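Local coordinates for colicin-M immunity protein (PDB 4AEQ), which protects the Escherichia coli cells that carry the colicin M plasmid from being killed by colicin M, at residues T66-F71 with M81-Y86. Numbering follows the deposited sequence.
Sequences TLLVPF and MYYGMY
Phe-71 holds CG between its backbone N and carbonyl carbon (chi1 63°), which swings the ring across to the neighbouring strand, over Tyr-82; CG of Tyr-82 turns away from its carbonyl carbon to lie beside the backbone N, which leaves CB facing the Phe-71 ring. The two residues pair in the antiparallel beta hairpin of strands 66-74 and 79-87, the middle of the four-stranded sheet of this YebF/Cmi-family domain. CB of Tyr-82 sits over one face of the Phe-71 ring, a CH-pi contact 3.7 Å from the centroid. The rings themselves are nearly parallel, at 17°, but slid so far apart that they barely overlap, and CE2 of Phe-71 meets CD1 of Tyr-82 at 3.4 Å. Tyr-28 of the second subunit packs edge-to-face with both rings, and Tyr-82 OH is hydrogen-bonded to OD2 of Asp-38 in its own chain.

Leu-67, Val-69, Phe-71, Tyr-82 and Tyr-86 share this face, which receives the second subunit: its Phe-23 stacks on Tyr-86 and its Val-24 packs on Val-69. Gly-84, paired with Val-69, puts no side chain beside the Phe-71 ring. On the other face, CD1 of Leu-68 touches both CB of Tyr-83 (3.6 Å) and CG of Met-85 (3.5 Å, tighter than usual). At the end of the pairing, CG2 of Thr-66 touches CB of Met-85 at 3.6 Å.

Six backbone hydrogen bonds join Leu-67 with Tyr-86, Val-69 with Gly-84 and Phe-71 with Tyr-82, two per pair. The most bent runs from Gly-84 N to Val-69 O (2.9 Å, 140° at the hydrogen), the donor standing above the carbonyl plane.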
# COMPACT_ATOMS: atom_id res chain seq x y z
N THR A 66 11.57 10.42 -3.08
CA THR A 66 11.45 9.07 -2.54
C THR A 66 12.74 8.61 -1.88
O THR A 66 13.83 8.89 -2.36
CB THR A 66 11.08 8.06 -3.66
OG1 THR A 66 9.80 8.40 -4.20
CG2 THR A 66 11.04 6.65 -3.11
N LEU A 67 12.59 7.90 -0.76
CA LEU A 67 13.73 7.26 -0.12
C LEU A 67 13.61 5.76 -0.29
O LEU A 67 12.58 5.18 0.03
CB LEU A 67 13.78 7.60 1.37
CG LEU A 67 14.13 9.04 1.75
CD1 LEU A 67 14.23 9.16 3.27
CD2 LEU A 67 15.43 9.46 1.09
N LEU A 68 14.67 5.13 -0.78
CA LEU A 68 14.66 3.68 -0.95
C LEU A 68 15.29 3.03 0.28
O LEU A 68 16.48 3.18 0.53
CB LEU A 68 15.41 3.30 -2.22
CG LEU A 68 15.42 1.82 -2.62
CD1 LEU A 68 14.00 1.32 -2.84
CD2 LEU A 68 16.26 1.61 -3.87
N VAL A 69 14.48 2.30 1.04
CA VAL A 69 14.92 1.65 2.25
C VAL A 69 14.89 0.14 2.04
O VAL A 69 13.82 -0.48 2.09
CB VAL A 69 13.96 1.98 3.40
CG1 VAL A 69 14.43 1.36 4.71
CG2 VAL A 69 13.80 3.50 3.53
N PRO A 70 16.07 -0.46 1.84
CA PRO A 70 16.18 -1.92 1.72
C PRO A 70 16.14 -2.57 3.09
O PRO A 70 16.69 -2.01 4.05
CB PRO A 70 17.56 -2.10 1.08
CG PRO A 70 18.34 -0.93 1.55
CD PRO A 70 17.36 0.21 1.65
N PHE A 71 15.54 -3.74 3.19
CA PHE A 71 15.57 -4.48 4.45
C PHE A 71 15.31 -5.95 4.22
O PHE A 71 14.83 -6.34 3.16
CB PHE A 71 14.59 -3.89 5.47
CG PHE A 71 13.14 -3.98 5.05
CD1 PHE A 71 12.57 -2.99 4.26
CD2 PHE A 71 12.35 -5.04 5.47
CE1 PHE A 71 11.24 -3.06 3.89
CE2 PHE A 71 11.02 -5.11 5.09
CZ PHE A 71 10.47 -4.13 4.30
N MET A 81 13.96 -10.53 1.11
CA MET A 81 14.50 -9.20 0.85
C MET A 81 13.42 -8.27 0.31
O MET A 81 12.61 -8.68 -0.51
CB MET A 81 15.64 -9.29 -0.16
CG MET A 81 16.06 -7.95 -0.73
SD MET A 81 17.16 -7.09 0.40
CE MET A 81 18.62 -8.11 0.21
N TYR A 82 13.42 -7.02 0.78
CA TYR A 82 12.48 -6.02 0.29
C TYR A 82 13.19 -4.70 0.00
O TYR A 82 14.20 -4.39 0.64
CB TYR A 82 11.42 -5.71 1.34
CG TYR A 82 10.54 -6.85 1.76
CD1 TYR A 82 10.89 -7.66 2.83
CD2 TYR A 82 9.34 -7.10 1.11
CE1 TYR A 82 10.07 -8.70 3.23
CE2 TYR A 82 8.52 -8.13 1.51
CZ TYR A 82 8.89 -8.93 2.57
OH TYR A 82 8.08 -9.96 2.98
N TYR A 83 12.63 -3.94 -0.93
CA TYR A 83 12.97 -2.53 -1.04
C TYR A 83 11.69 -1.76 -0.82
O TYR A 83 10.80 -1.77 -1.67
CB TYR A 83 13.50 -2.24 -2.44
CG TYR A 83 14.66 -3.11 -2.85
CD1 TYR A 83 14.46 -4.38 -3.37
CD2 TYR A 83 15.97 -2.67 -2.71
CE1 TYR A 83 15.52 -5.18 -3.74
CE2 TYR A 83 17.03 -3.46 -3.08
CZ TYR A 83 16.81 -4.71 -3.60
OH TYR A 83 17.87 -5.50 -3.96
N GLY A 84 11.57 -1.12 0.34
CA GLY A 84 10.53 -0.12 0.55
C GLY A 84 10.89 1.15 -0.17
O GLY A 84 11.95 1.69 0.07
N MET A 85 10.02 1.67 -1.02
CA MET A 85 10.28 3.02 -1.49
C MET A 85 9.24 3.90 -0.84
O MET A 85 8.03 3.78 -1.08
CB MET A 85 10.23 3.11 -3.01
CG MET A 85 10.69 1.84 -3.67
SD MET A 85 10.49 1.88 -5.45
CE MET A 85 9.11 0.76 -5.60
N TYR A 86 9.75 4.76 0.03
CA TYR A 86 8.97 5.60 0.91
C TYR A 86 8.81 6.94 0.23
O TYR A 86 9.80 7.65 0.01
CB TYR A 86 9.75 5.73 2.22
CG TYR A 86 9.19 6.71 3.24
CD1 TYR A 86 7.85 7.05 3.26
CD2 TYR A 86 10.03 7.30 4.18
CE1 TYR A 86 7.35 7.94 4.20
CE2 TYR A 86 9.55 8.19 5.12
CZ TYR A 86 8.21 8.51 5.12
OH TYR A 86 7.72 9.40 6.05